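Local atomic coordinates of CurM Sulfotransferase (Moorea producta, PDB entry 4GBM), a protein that probably transfers a sulfo group from PAPS to a polyketide-type intermediate during curacin biosynthesis, and binds the nucleotide product adenosine-3'-5'-diphosphate. Residues 105-108 with 109-113; 115-118 with 119-123; 144-147 with 148-151. The protein carries 2 engineered substitutions. One frame throughout, in Å; residues are numbered along the deposited sequence.

Contact 1 of 3, residues 105-108 with 109-113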
loop_
_atom_site.group_PDB
_atom_site.type_symbol
_atom_site.label_atom_id
_atom_site.label_comp_id
_atom_site.label_asym_id
_atom_site.label_seq_id
_atom_site.Cartn_x
_atom_site.Cartn_y
_atom_site.Cartn_z
ATOM N N ALA A 105 15.163 20.113 0.026
ATOM C CA ALA A 105 15.915 20.902 -0.958
ATOM C C ALA A 105 16.226 20.072 -2.206
ATOM O O ALA A 105 16.150 20.573 -3.335
ATOM C CB ALA A 105 17.199 21.453 -0.337
ATOM N N LEU A 106 16.568 18.803 -1.995
ATOM C CA LEU A 106 16.821 17.883 -3.105
ATOM C C LEU A 106 15.553 17.659 -3.936
ATOM O O LEU A 106 15.583 17.749 -5.168
ATOM C CB LEU A 106 17.371 16.549 -2.588
ATOM C CG LEU A 106 17.543 15.397 -3.590
ATOM C CD1 LEU A 106 18.470 15.783 -4.741
ATOM C CD2 LEU A 106 18.054 14.145 -2.876
ATOM N N ILE A 107 14.442 17.368 -3.263
ATOM C CA ILE A 107 13.165 17.159 -3.951
ATOM C C ILE A 107 12.749 18.401 -4.750
ATOM O O ILE A 107 12.298 18.292 -5.894
ATOM C CB ILE A 107 12.059 16.693 -2.971
ATOM C CG1 ILE A 107 12.385 15.277 -2.482
ATOM C CG2 ILE A 107 10.685 16.716 -3.644
ATOM C CD1 ILE A 107 11.693 14.882 -1.188
ATOM N N LYS A 108 12.947 19.581 -4.171
ATOM C CA LYS A 108 12.630 20.821 -4.873
ATOM C C LYS A 108 13.475 20.993 -6.137
ATOM O O LYS A 108 13.008 21.564 -7.124
ATOM C CB LYS A 108 12.780 22.031 -3.952
ATOM C CG LYS A 108 11.675 22.140 -2.914
ATOM C CD LYS A 108 11.684 23.488 -2.225
ATOM C CE LYS A 108 10.585 23.566 -1.175
ATOM N NZ LYS A 108 9.239 23.265 -1.749
ATOM N N ASP A 109 14.708 20.491 -6.106
ATOM C CA ASP A 109 15.576 20.571 -7.278
ATOM C C ASP A 109 15.062 19.655 -8.390
ATOM O O ASP A 109 15.099 20.019 -9.571
ATOM C CB ASP A 109 17.018 20.219 -6.919
ATOM C CG ASP A 109 17.996 20.662 -7.986
ATOM O OD1 ASP A 109 18.404 21.840 -7.961
ATOM O OD2 ASP A 109 18.347 19.837 -8.857
ATOM N N LEU A 110 14.574 18.476 -8.008
ATOM C CA LEU A 110 13.999 17.534 -8.968
ATOM C C LEU A 110 12.744 18.131 -9.590
ATOM O O LEU A 110 12.489 17.950 -10.779
ATOM C CB LEU A 110 13.669 16.190 -8.297
ATOM C CG LEU A 110 14.754 15.499 -7.463
ATOM C CD1 LEU A 110 14.261 14.138 -6.961
ATOM C CD2 LEU A 110 16.079 15.365 -8.229
ATOM N N GLU A 111 11.969 18.845 -8.776
ATOM C CA GLU A 111 10.763 19.531 -9.244
ATOM C C GLU A 111 11.096 20.694 -10.182
ATOM O O GLU A 111 10.423 20.891 -11.197
ATOM C CB GLU A 111 9.923 20.014 -8.057
ATOM C CG GLU A 111 9.370 18.868 -7.198
ATOM C CD GLU A 111 8.766 19.331 -5.878
ATOM O OE1 GLU A 111 9.128 20.432 -5.400
ATOM O OE2 GLU A 111 7.932 18.582 -5.313
ATOM N N SER A 112 12.140 21.452 -9.842
ATOM C CA SER A 112 12.542 22.603 -10.648
ATOM C C SER A 112 13.031 22.183 -12.034
ATOM O O SER A 112 12.726 22.849 -13.032
ATOM C CB SER A 112 13.598 23.443 -9.921
ATOM O OG SER A 112 14.831 22.753 -9.825
ATOM N N GLN A 113 13.779 21.082 -12.103
ATOM C CA GLN A 113 14.236 20.559 -13.394
ATOM C C GLN A 113 13.113 19.805 -14.106
ATOM O O GLN A 113 13.176 19.562 -15.316
ATOM C CB GLN A 113 15.469 19.665 -13.240
ATOM C CG GLN A 113 16.129 19.348 -14.583
ATOM C CD GLN A 113 17.378 18.502 -14.475
ATOM O OE1 GLN A 113 17.686 17.949 -13.426
ATOM N NE2 GLN A 113 18.104 18.394 -15.579
HETATM O O HOH W 1 8.382 20.800 -2.807
#

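Contact 2 of 3, residues 115-118 with 119-123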
loop_
_atom_site.group_PDB
_atom_site.type_symbol
_atom_site.label_atom_id
_atom_site.label_comp_id
_atom_site.label_asym_id
_atom_site.label_seq_id
_atom_site.Cartn_x
_atom_site.Cartn_y
_atom_site.Cartn_z
ATOM N N LEU A 115 11.956 16.559 -13.558
ATOM C CA LEU A 115 12.279 15.189 -13.924
ATOM C C LEU A 115 11.004 14.389 -14.129
ATOM O O LEU A 115 9.977 14.667 -13.506
ATOM C CB LEU A 115 13.132 14.528 -12.838
ATOM C CG LEU A 115 14.557 15.045 -12.604
ATOM C CD1 LEU A 115 15.283 14.025 -11.737
ATOM C CD2 LEU A 115 15.328 15.306 -13.897
ATOM N N SER A 116 11.059 13.398 -15.011
ATOM C CA SER A 116 9.945 12.464 -15.121
ATOM C C SER A 116 9.880 11.586 -13.877
ATOM O O SER A 116 10.881 11.395 -13.181
ATOM C CB SER A 116 10.088 11.587 -16.360
ATOM O OG SER A 116 11.125 10.637 -16.195
ATOM N N ILE A 117 8.701 11.037 -13.609
ATOM C CA ILE A 117 8.544 10.119 -12.481
ATOM C C ILE A 117 9.433 8.880 -12.667
ATOM O O ILE A 117 10.016 8.372 -11.704
ATOM C CB ILE A 117 7.049 9.778 -12.215
ATOM C CG1 ILE A 117 6.506 10.629 -11.060
ATOM C CG2 ILE A 117 6.868 8.328 -11.806
ATOM C CD1 ILE A 117 6.630 12.117 -11.252
ATOM N N GLN A 118 9.582 8.423 -13.910
ATOM C CA GLN A 118 10.478 7.304 -14.177
ATOM C C GLN A 118 11.927 7.629 -13.788
ATOM O O GLN A 118 12.614 6.786 -13.218
ATOM C CB GLN A 118 10.398 6.871 -15.636
ATOM C CG GLN A 118 11.034 5.523 -15.879
ATOM C CD GLN A 118 10.987 5.115 -17.328
ATOM O OE1 GLN A 118 11.278 5.913 -18.220
ATOM N NE2 GLN A 118 10.636 3.861 -17.575
ATOM N N GLN A 119 12.380 8.849 -14.086
ATOM C CA GLN A 119 13.729 9.268 -13.680
ATOM C C GLN A 119 13.898 9.266 -12.166
ATOM O O GLN A 119 14.959 8.897 -11.658
ATOM C CB GLN A 119 14.072 10.646 -14.242
ATOM C CG GLN A 119 14.447 10.636 -15.708
ATOM C CD GLN A 119 14.596 12.039 -16.258
ATOM O OE1 GLN A 119 13.663 12.836 -16.213
ATOM N NE2 GLN A 119 15.782 12.352 -16.769
ATOM N N VAL A 120 12.855 9.670 -11.442
ATOM C CA VAL A 120 12.935 9.703 -9.982
ATOM C C VAL A 120 12.972 8.283 -9.422
ATOM O O VAL A 120 13.767 7.981 -8.530
ATOM C CB VAL A 120 11.801 10.557 -9.360
ATOM C CG1 VAL A 120 11.825 10.481 -7.835
ATOM C CG2 VAL A 120 11.958 11.998 -9.813
ATOM N N TYR A 121 12.136 7.403 -9.966
ATOM C CA TYR A 121 12.208 5.994 -9.593
ATOM C C TYR A 121 13.605 5.414 -9.858
ATOM O O TYR A 121 14.125 4.659 -9.036
ATOM C CB TYR A 121 11.159 5.178 -10.334
ATOM C CG TYR A 121 9.811 5.012 -9.659
ATOM C CD1 TYR A 121 8.650 5.424 -10.306
ATOM C CD2 TYR A 121 9.685 4.379 -8.406
ATOM C CE1 TYR A 121 7.403 5.247 -9.730
ATOM C CE2 TYR A 121 8.425 4.193 -7.822
ATOM C CZ TYR A 121 7.294 4.624 -8.497
ATOM O OH TYR A 121 6.037 4.450 -7.952
ATOM N N GLY A 122 14.200 5.760 -10.997
ATOM C CA GLY A 122 15.539 5.281 -11.341
ATOM C C GLY A 122 16.580 5.741 -10.333
ATOM O O GLY A 122 17.473 4.972 -9.944
ATOM N N MET A 123 16.453 6.996 -9.909
ATOM C CA MET A 123 17.287 7.589 -8.859
ATOM C C MET A 123 17.106 6.882 -7.516
ATOM O O MET A 123 18.077 6.622 -6.808
ATOM C CB MET A 123 16.948 9.075 -8.722
ATOM C CG MET A 123 17.754 9.850 -7.693
ATOM S SD MET A 123 17.185 11.558 -7.599
ATOM C CE MET A 123 17.180 12.001 -9.332
#

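Contact 3 of 3, residues 144-147 with 148-151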
loop_
_atom_site.group_PDB
_atom_site.type_symbol
_atom_site.label_atom_id
_atom_site.label_comp_id
_atom_site.label_asym_id
_atom_site.label_seq_id
_atom_site.Cartn_x
_atom_site.Cartn_y
_atom_site.Cartn_z
ATOM N N PRO A 144 -7.635 2.033 -12.812
ATOM C CA PRO A 144 -6.966 1.076 -13.697
ATOM C C PRO A 144 -5.772 1.660 -14.461
ATOM O O PRO A 144 -4.803 0.943 -14.697
ATOM C CB PRO A 144 -8.076 0.662 -14.665
ATOM C CG PRO A 144 -9.312 0.781 -13.844
ATOM C CD PRO A 144 -9.095 2.030 -13.027
ATOM N N THR A 145 -5.829 2.942 -14.823
ATOM C CA THR A 145 -4.713 3.563 -15.543
ATOM C C THR A 145 -3.445 3.703 -14.696
ATOM O O THR A 145 -2.345 3.715 -15.245
ATOM C CB THR A 145 -5.086 4.923 -16.192
ATOM O OG1 THR A 145 -5.501 5.848 -15.182
ATOM C CG2 THR A 145 -6.202 4.743 -17.224
ATOM N N ILE A 146 -3.588 3.789 -13.370
ATOM C CA ILE A 146 -2.418 3.838 -12.488
ATOM C C ILE A 146 -1.749 2.461 -12.412
ATOM O O ILE A 146 -0.526 2.360 -12.506
ATOM C CB ILE A 146 -2.748 4.369 -11.070
ATOM C CG1 ILE A 146 -3.204 5.832 -11.137
ATOM C CG2 ILE A 146 -1.525 4.229 -10.149
ATOM C CD1 ILE A 146 -3.776 6.376 -9.809
ATOM N N LEU A 147 -2.555 1.409 -12.262
ATOM C CA LEU A 147 -2.032 0.037 -12.294
ATOM C C LEU A 147 -1.262 -0.231 -13.587
ATOM O O LEU A 147 -0.167 -0.808 -13.567
ATOM C CB LEU A 147 -3.168 -0.981 -12.112
ATOM C CG LEU A 147 -3.949 -0.906 -10.793
ATOM C CD1 LEU A 147 -5.089 -1.907 -10.797
ATOM C CD2 LEU A 147 -3.032 -1.152 -9.578
ATOM N N GLU A 148 -1.821 0.224 -14.705
ATOM C CA GLU A 148 -1.186 0.062 -16.011
ATOM C C GLU A 148 0.136 0.818 -16.114
ATOM O O GLU A 148 1.055 0.348 -16.789
ATOM C CB GLU A 148 -2.139 0.473 -17.134
ATOM C CG GLU A 148 -3.266 -0.528 -17.360
ATOM C CD GLU A 148 -4.161 -0.151 -18.520
ATOM O OE1 GLU A 148 -4.804 0.922 -18.458
ATOM O OE2 GLU A 148 -4.230 -0.937 -19.490
ATOM N N ARG A 149 0.243 1.966 -15.436
ATOM C CA ARG A 149 1.485 2.741 -15.472
ATOM C C ARG A 149 2.666 1.972 -14.863
ATOM O O ARG A 149 3.802 2.124 -15.319
ATOM C CB ARG A 149 1.318 4.127 -14.827
ATOM C CG ARG A 149 2.422 5.111 -15.225
ATOM C CD ARG A 149 2.191 6.523 -14.707
ATOM N NE ARG A 149 1.162 7.242 -15.458
ATOM C CZ ARG A 149 -0.085 7.410 -15.034
ATOM N NH1 ARG A 149 -0.458 6.913 -13.863
ATOM N NH2 ARG A 149 -0.957 8.077 -15.777
ATOM N N GLY A 150 2.400 1.137 -13.858
ATOM C CA GLY A 150 3.436 0.291 -13.265
ATOM C C GLY A 150 4.082 -0.625 -14.299
ATOM O O GLY A 150 5.305 -0.782 -14.341
ATOM N N GLU A 151 3.251 -1.225 -15.142
ATOM C CA GLU A 151 3.738 -2.085 -16.216
ATOM C C GLU A 151 4.389 -1.297 -17.347
ATOM O O GLU A 151 5.184 -1.845 -18.113
ATOM C CB GLU A 151 2.600 -2.968 -16.747
ATOM C CG GLU A 151 2.178 -4.047 -15.750
ATOM C CD GLU A 151 3.269 -5.092 -15.541
ATOM O OE1 GLU A 151 3.525 -5.879 -16.479
ATOM O OE2 GLU A 151 3.876 -5.120 -14.446
HETATM O O HOH W 2 -3.317 7.726 -14.330
#

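Contact 1 of 3, residues 105-108 with 109-113
Leu106 O is gripped by two backbone amides of the next turn. Leu110 N reaches it at 3.1 Å with an N-H...O angle of 155°, in the carbonyl plane, while Asp109 N comes to Leu106 O at 3.0 Å in a bond so bent that it is weak. Asp109 N is bonded mainly to Ala105 O, and the amides of Glu111 and Ser112 bond to Ile107 O and Lys108 O, so the whole segment keeps the i to i+4 ladder of an alpha helix. One turn on, Asp109 O takes Gln113 N and, in the Ser112 conformer described here, one of two, also Ser112 OG at 2.8 Å; both donors come from the same face of its plane.

On the polar flank, Lys108 and Glu111 are joined through a water. Lys108 NZ donates to it at 2.8 Å, and the water donates to Glu111 OE1 at 2.7 Å. Lys108 NZ and Glu111 OE1 are themselves 4.6 Å apart, so the opposite charges probably attract each other without direct contact. Glu111 CG lies beside its own backbone N (chi1 -65°), and the chain beyond it is extended, sending the carboxylate back along the helix: Glu111 OE2 comes to 3.7 Å from the methyl Ile107 CG2. Leu106 CD1 and Leu110 CD2 meet at 4.2 Å, methyl against methyl.

These apolar branches lie on the side of helix 100-113 that packs on its neighbours. Leu106 and Ile107 both touch Phe92 of helix 87-96. Glu111 lies against Met72 and Gln76 of helix 72-78, whose Lys73 NZ bonds to Glu111 O, and Leu110 packs on Leu115 and on Met123 of helix 117-128, while Lys108 and Asp109 face outward.

Contact 2 of 3, residues 115-118 with 119-123
Ser116 and Gln119 close a capping box at the start of helix 117-128, and the unusual part is that a neutral glutamine amide completes it. Ser116 OG, at the N-cap, accepts from Gln119 N at 3.0 Å. In return, Gln119 OE1 accepts from Ser116 N at 2.9 Å; this bond is in the plane of the amide, on a lone pair, with an N-H...O angle of 161°. Gln119 CG stands beside its own backbone N (chi1 -77°), which turns the extended chain back toward the helix start and brings OE1 into line with the Ser116 N-H. With alanine in place of Ser116, Gln119 N would probably be left without its side-chain acceptor and the first turn less firmly closed.

Just before the cap, Leu115 meets Val120 in the apolar pairing called a hydrophobic staple, Leu115 CB lying 4.1 Å from Val120 CG2. The helix ladder starts with Val120 N to Ser116 O, and Tyr121 N bonds almost straight to Ile117 O at 2.9 Å. Ile117 CG2 lies 3.7 Å from Tyr121 CD1, the two side chains crossing at a slant.

Beyond the segment, the Tyr121 ring meets that of Phe154 edge-to-face, and its OH bonds to Asp135 OD1 on strand 132-136. Gln118 NE2 reaches Leu153 O, and Ile117 and Val120 both pack on Met72 of helix 72-78. On the flank toward helix 100-113, the bend at the Met123 thioether turns its methyl back up the helix, and Met123 CE meets Leu115 CD1 at 3.7 Å, the two side chains crossing at about a right angle.

Contact 3 of 3, residues 144-147 with 148-151
The guanidinium of Arg149 has Thr145 O over one of its faces and a water in plane at its edge, while Ile146 CA approaches obliquely. The water joins the two residues: Arg149 NH2 donates to it at 2.8 Å, and Thr145 OG1 is hydrogen-bonded to it at 3.0 Å. Arg149 is deposited in two conformers, and what is said of its side chain holds for one of them. In that conformer CG is anti to the backbone N (chi1 -162°), and a bend at chi3 (-75°) folds the chain back toward the start of the helix. Arg149 NH1 thereby lies 4.0 Å from Ile146 CG1, the two side chains crossing obliquely.

Thr145 O is meanwhile the acceptor for Arg149 N at 3.1 Å. That donor stands well above the carbonyl plane, 37° out of it, and Ile146 O takes the same N-H in a second, weak bond at 3.1 Å from Arg149 N. Glu148 N to Pro144 O, also 3.1 Å, is the straighter bond and closes the first turn of helix 144-153. The carbon chain of Glu148 runs over that turn, with CG 3.4 Å from Pro144 O.

Leu147 packs on Phe207 of helix 189-208. At the far end of the segment, Glu151 forms a salt bridge with Arg215 and a hydrogen bond with Tyr159 OH.

Thr145 and Arg149 thus form an i to i+4 pair bridged by a water. In this conformer Arg149 meets uncharged oxygens: it donates from NH1 to Leu67 O, joining helix 144-153 to that loop, and its charge is probably only partly compensated there, whereas Glu151 meets an opposite charge directly.

Overall arrangement
The three contacts come in series along the chain within the sulfotransferase family region, each local to one helix, contact 2 covering the N-cap of its own. Contacts 1 and 2 lie on consecutive helices, 100-113 and 117-128, with centres 12 Å apart; Leu110 CD2 packs against Met123 CE and Leu110 O probably accepts from Leu115 N, so the two helices pack on each other across the short connection, with helix 72-78 touching both. Contact 3, on helix 144-153, is centred 16 Å from contact 2 and 25 Å from contact 1, touching neither. Along the chain, strand 132-136 of the parallel five-stranded sheet comes between contacts 2 and 3, while contact 1 lies further out on the helical periphery.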